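Local coordinates for aldehyde dehydrogenase family protein (Pseudomonas syringae pv. tomato, PDB 6X9L) that probably oxidises long-chain aliphatic aldehydes such as octanal to the corresponding acids, using NAD+ as the electron acceptor, at residues T15-F19 and H47-G51; I333-F339 and G370-R374. The protein carries 1 engineered substitution. All blocks are in the same frame, centred on the assembly; numbering follows the deposited sequence.

Overall arrangement
Starting from the N terminus, T15-F19 leads into strand 19-21, and the chain then passes through strands 24-26 and 33-38 before strand 43-49 brings H47-G51 back beside it; contact 1 closes this loop. Much later, the rest of helix 336-351 and strand 355-358 lie between I333-F339 and G370-R374, and contact 2 closes a second loop. The two follow in series, neither nested nor crossed, with centres about 24 Å apart. Contact 1 fastens the N-terminal region to the hairpin 33-38/43-49. Contact 2 ties the start of a helix to the approach to strand 376-379 of the seven-stranded sheet, with the side chain of N335 about 6 Å from the bound NAD.

Contact 1. Residues T15-F19 and H47-G51; sequences TAQKF and HVASG
A49 is where the two segments meet: its CB lies 3.6 Å from F19 CE1 and 3.4 Å from Q17 O, and the two short pieces run almost the same way, their end-to-end directions 11° apart. No direct hydrogen bond crosses. A water does the joining instead, donating to A16 O at 2.7 Å and to K18 O, and accepting from A49 N at 3.1 Å, gripping both segments at once. A16 O also receives a CA-H...O contact from V48 CA at 3.3 Å. Q17 runs along the strand, its CG 3.4 Å from V48 C and its amide beside H47 CB; the two side chains point the same way, with amide and imidazole planes 27° apart. At the far end the F19 ring extends to G51, with CZ 3.4 Å from G51 N, while A49 O and S50 C sit at the ring edge, in its plane. With F19 CG anti to the carbonyl carbon (chi1 -61°), the ring end comes nearer than its CB does.

One shell out, a type I turn from T15 to K18, closed by K18 N to T15 O, presents A16 O and K18 O to the water. F19 hydrogen-bonds through its backbone to S26 and packs on P28 and V211; P28 also touches A49. Backbone hydrogen bonds join V48 to I34, S50 to V32 and G51 to N212. The result is an N-terminal turn laid by way of a water bridge along the outgoing strand of a two-stranded antiparallel hairpin, 33-38/43-49, in the aldehyde dehydrogenase fold.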
loop_
_atom_site.group_PDB
_atom_site.type_symbol
_atom_site.label_atom_id
_atom_site.label_comp_id
_atom_site.label_asym_id
_atom_site.label_seq_id
_atom_site.Cartn_x
_atom_site.Cartn_y
_atom_site.Cartn_z
ATOM N N THR A 15 -12.238 35.273 2.048
ATOM C CA THR A 15 -12.078 33.826 2.078
ATOM C C THR A 15 -10.804 33.375 2.781
ATOM O O THR A 15 -10.559 32.168 2.872
ATOM C CB THR A 15 -12.116 33.268 0.647
ATOM O OG1 THR A 15 -10.977 33.728 -0.092
ATOM C CG2 THR A 15 -13.346 33.771 -0.040
ATOM N N ALA A 16 -10.002 34.306 3.302
ATOM C CA ALA A 16 -8.748 33.936 3.946
ATOM C C ALA A 16 -8.978 32.996 5.126
ATOM O O ALA A 16 -8.243 32.012 5.300
ATOM C CB ALA A 16 -8.005 35.194 4.391
ATOM N N GLN A 17 -9.994 33.277 5.944
ATOM C CA GLN A 17 -10.288 32.483 7.128
ATOM C C GLN A 17 -11.574 31.686 6.973
ATOM O O GLN A 17 -12.305 31.453 7.942
ATOM C CB GLN A 17 -10.324 33.372 8.364
ATOM C CG GLN A 17 -8.930 33.567 8.873
ATOM C CD GLN A 17 -8.760 34.828 9.645
ATOM O OE1 GLN A 17 -8.468 34.790 10.828
ATOM N NE2 GLN A 17 -8.912 35.962 8.979
ATOM N N LYS A 18 -11.831 31.246 5.752
ATOM C CA LYS A 18 -12.908 30.330 5.442
ATOM C C LYS A 18 -12.313 29.022 4.935
ATOM O O LYS A 18 -11.109 28.920 4.667
ATOM C CB LYS A 18 -13.864 30.943 4.406
ATOM C CG LYS A 18 -14.350 32.313 4.801
ATOM C CD LYS A 18 -15.850 32.436 4.644
ATOM C CE LYS A 18 -16.407 33.567 5.487
ATOM N NZ LYS A 18 -17.001 34.604 4.611
ATOM N N PHE A 19 -13.173 28.007 4.830
ATOM C CA PHE A 19 -12.822 26.732 4.228
ATOM C C PHE A 19 -13.655 26.553 2.966
ATOM O O PHE A 19 -14.753 27.101 2.853
ATOM C CB PHE A 19 -13.056 25.566 5.208
ATOM C CG PHE A 19 -12.234 25.653 6.475
ATOM C CD1 PHE A 19 -10.957 26.202 6.462
ATOM C CD2 PHE A 19 -12.748 25.205 7.688
ATOM C CE1 PHE A 19 -10.209 26.292 7.644
ATOM C CE2 PHE A 19 -12.005 25.290 8.867
ATOM C CZ PHE A 19 -10.741 25.836 8.843
ATOM N N HIS A 47 -3.658 35.918 7.632
ATOM C CA HIS A 47 -4.125 34.889 8.535
ATOM C C HIS A 47 -5.055 33.963 7.779
ATOM O O HIS A 47 -5.679 34.349 6.788
ATOM C CB HIS A 47 -4.865 35.472 9.731
ATOM C CG HIS A 47 -4.012 36.322 10.606
ATOM N ND1 HIS A 47 -3.609 37.593 10.245
ATOM C CD2 HIS A 47 -3.488 36.089 11.831
ATOM C CE1 HIS A 47 -2.862 38.099 11.211
ATOM N NE2 HIS A 47 -2.776 37.209 12.184
ATOM N N VAL A 48 -5.142 32.732 8.266
ATOM C CA VAL A 48 -6.077 31.751 7.749
ATOM C C VAL A 48 -6.658 30.994 8.930
ATOM O O VAL A 48 -6.106 30.997 10.032
ATOM C CB VAL A 48 -5.401 30.792 6.758
ATOM C CG1 VAL A 48 -4.753 31.584 5.650
ATOM C CG2 VAL A 48 -4.381 29.946 7.476
ATOM N N ALA A 49 -7.793 30.349 8.686
ATOM C CA ALA A 49 -8.522 29.667 9.744
ATOM C C ALA A 49 -7.854 28.343 10.106
ATOM O O ALA A 49 -7.142 27.738 9.296
ATOM C CB ALA A 49 -9.968 29.423 9.320
ATOM N N SER A 50 -8.092 27.903 11.347
ATOM C CA SER A 50 -7.550 26.658 11.879
ATOM C C SER A 50 -8.704 25.702 12.152
ATOM O O SER A 50 -9.489 25.915 13.090
ATOM C CB SER A 50 -6.730 26.894 13.145
ATOM O OG SER A 50 -6.021 25.715 13.494
ATOM N N GLY A 51 -8.780 24.640 11.339
ATOM C CA GLY A 51 -9.887 23.717 11.413
ATOM C C GLY A 51 -9.841 22.831 12.644
ATOM O O GLY A 51 -8.806 22.611 13.277
HETATM O O HOH W 1 -8.809 29.421 5.879
#

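Contact 2. Residues I333-F339 and G370-R374; sequences IANEAQF and GFYTR
An N-capped helix start meets an inverse gamma turn here: F371, the centre of that turn, packs against the beginning of helix 336-351 on the way to strand 376-379 of the seven-stranded sheet. The F371 ring lies along the first turn of the helix, with N335 C and E336 N over one face and E336 CA 3.5 Å above the plane, offset toward the rim. E336 runs out extended past the same ring, its carboxylate plane 35° from it, and OE2 bonds to H340 NE2. F339, with CG anti to the backbone N (chi1 174°), brings its own ring to F371 obliquely, centroids 5.6 Å apart and planes at 37°.

The helix start is fixed by N335, whose OD1 accepts from Q338 N at 3.1 Å; its neighbour A334 packs on W158, a residue of the NAD site. Across the segments, I333 N donates to F371 O at 3.0 Å. On the turn side, F371 bonds through its backbone to P39 and touches E42. Beyond the turn, T373 OG1 lies at the edge of the F339 ring, near its plane, 3.2 Å from F339 CD1 and 3.3 Å from I333 CG1.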
loop_
_atom_site.group_PDB
_atom_site.type_symbol
_atom_site.label_atom_id
_atom_site.label_comp_id
_atom_site.label_asym_id
_atom_site.label_seq_id
_atom_site.Cartn_x
_atom_site.Cartn_y
_atom_site.Cartn_z
ATOM N N ILE A 333 15.313 30.371 3.296
ATOM C CA ILE A 333 14.632 29.198 3.803
ATOM C C ILE A 333 13.181 29.597 4.024
ATOM O O ILE A 333 12.875 30.770 4.277
ATOM C CB ILE A 333 15.300 28.688 5.088
ATOM C CG1 ILE A 333 16.637 28.064 4.725
ATOM C CG2 ILE A 333 14.436 27.630 5.789
ATOM C CD1 ILE A 333 16.472 26.840 3.854
ATOM N N ALA A 334 12.274 28.626 3.880
ATOM C CA ALA A 334 10.847 28.915 3.751
ATOM C C ALA A 334 10.194 29.455 5.026
ATOM O O ALA A 334 9.150 30.118 4.930
ATOM C CB ALA A 334 10.118 27.649 3.310
ATOM N N ASN A 335 10.766 29.185 6.206
ATOM C CA ASN A 335 10.145 29.597 7.463
ATOM C C ASN A 335 11.111 29.426 8.640
ATOM O O ASN A 335 12.123 28.711 8.562
ATOM C CB ASN A 335 8.841 28.830 7.735
ATOM C CG ASN A 335 8.976 27.304 7.580
ATOM O OD1 ASN A 335 9.558 26.632 8.434
ATOM N ND2 ASN A 335 8.391 26.755 6.505
ATOM N N GLU A 336 10.753 30.080 9.752
ATOM C CA GLU A 336 11.657 30.197 10.893
ATOM C C GLU A 336 12.036 28.835 11.469
ATOM O O GLU A 336 13.210 28.577 11.772
ATOM C CB GLU A 336 11.022 31.073 11.968
ATOM C CG GLU A 336 11.914 31.219 13.181
ATOM C CD GLU A 336 11.568 32.418 14.025
ATOM O OE1 GLU A 336 10.385 32.833 14.023
ATOM O OE2 GLU A 336 12.489 32.946 14.686
ATOM N N ALA A 337 11.052 27.959 11.653
ATOM C CA ALA A 337 11.339 26.610 12.129
ATOM C C ALA A 337 12.362 25.902 11.242
ATOM O O ALA A 337 13.373 25.386 11.732
ATOM C CB ALA A 337 10.048 25.799 12.211
ATOM N N GLN A 338 12.138 25.889 9.926
ATOM C CA GLN A 338 13.102 25.233 9.043
ATOM C C GLN A 338 14.474 25.907 9.096
ATOM O O GLN A 338 15.509 25.226 9.089
ATOM C CB GLN A 338 12.594 25.209 7.603
ATOM C CG GLN A 338 13.448 24.335 6.713
ATOM C CD GLN A 338 13.471 22.908 7.201
ATOM O OE1 GLN A 338 12.468 22.402 7.704
ATOM N NE2 GLN A 338 14.619 22.254 7.087
ATOM N N PHE A 339 14.502 27.244 9.121
ATOM C CA PHE A 339 15.760 27.977 9.215
ATOM C C PHE A 339 16.604 27.462 10.363
ATOM O O PHE A 339 17.803 27.208 10.202
ATOM C CB PHE A 339 15.495 29.472 9.396
ATOM C CG PHE A 339 16.739 30.289 9.645
ATOM C CD1 PHE A 339 17.671 30.493 8.631
ATOM C CD2 PHE A 339 16.980 30.869 10.895
ATOM C CE1 PHE A 339 18.817 31.246 8.848
ATOM C CE2 PHE A 339 18.143 31.641 11.123
ATOM C CZ PHE A 339 19.065 31.815 10.084
ATOM N N GLY A 370 15.122 38.182 7.382
ATOM C CA GLY A 370 14.759 37.091 6.499
ATOM C C GLY A 370 15.612 35.848 6.732
ATOM O O GLY A 370 16.796 35.922 7.089
ATOM N N PHE A 371 15.009 34.681 6.507
ATOM C CA PHE A 371 15.643 33.407 6.855
ATOM C C PHE A 371 16.672 32.966 5.839
ATOM O O PHE A 371 16.744 31.796 5.465
ATOM C CB PHE A 371 14.563 32.348 7.055
ATOM C CG PHE A 371 13.592 32.728 8.130
ATOM C CD1 PHE A 371 14.058 33.071 9.405
ATOM C CD2 PHE A 371 12.242 32.843 7.857
ATOM C CE1 PHE A 371 13.191 33.473 10.393
ATOM C CE2 PHE A 371 11.369 33.250 8.843
ATOM C CZ PHE A 371 11.850 33.568 10.115
ATOM N N TYR A 372 17.503 33.908 5.417
ATOM C CA TYR A 372 18.474 33.657 4.367
ATOM C C TYR A 372 19.609 32.793 4.903
ATOM O O TYR A 372 20.256 33.157 5.890
ATOM C CB TYR A 372 18.991 34.992 3.846
ATOM C CG TYR A 372 17.944 35.801 3.108
ATOM C CD1 TYR A 372 17.696 35.587 1.754
ATOM C CD2 TYR A 372 17.197 36.773 3.763
ATOM C CE1 TYR A 372 16.743 36.319 1.074
ATOM C CE2 TYR A 372 16.253 37.508 3.095
ATOM C CZ TYR A 372 16.028 37.273 1.752
ATOM O OH TYR A 372 15.081 37.998 1.092
ATOM N N THR A 373 19.864 31.663 4.253
ATOM C CA THR A 373 20.835 30.683 4.728
ATOM C C THR A 373 21.962 30.537 3.707
ATOM O O THR A 373 21.727 30.563 2.500
ATOM C CB THR A 373 20.143 29.328 4.987
ATOM O OG1 THR A 373 19.288 29.434 6.136
ATOM C CG2 THR A 373 21.149 28.232 5.236
ATOM N N ARG A 374 23.178 30.398 4.173
ATOM C CA ARG A 374 24.304 30.352 3.240
ATOM C C ARG A 374 24.375 28.989 2.557
ATOM O O ARG A 374 24.243 27.966 3.227
ATOM C CB ARG A 374 25.605 30.633 3.970
ATOM C CG ARG A 374 25.580 31.929 4.759
ATOM C CD ARG A 374 26.681 31.975 5.814
ATOM N NE ARG A 374 28.025 31.895 5.259
ATOM C CZ ARG A 374 29.099 31.610 5.989
ATOM N NH1 ARG A 374 28.949 31.361 7.280
ATOM N NH2 ARG A 374 30.314 31.563 5.442
#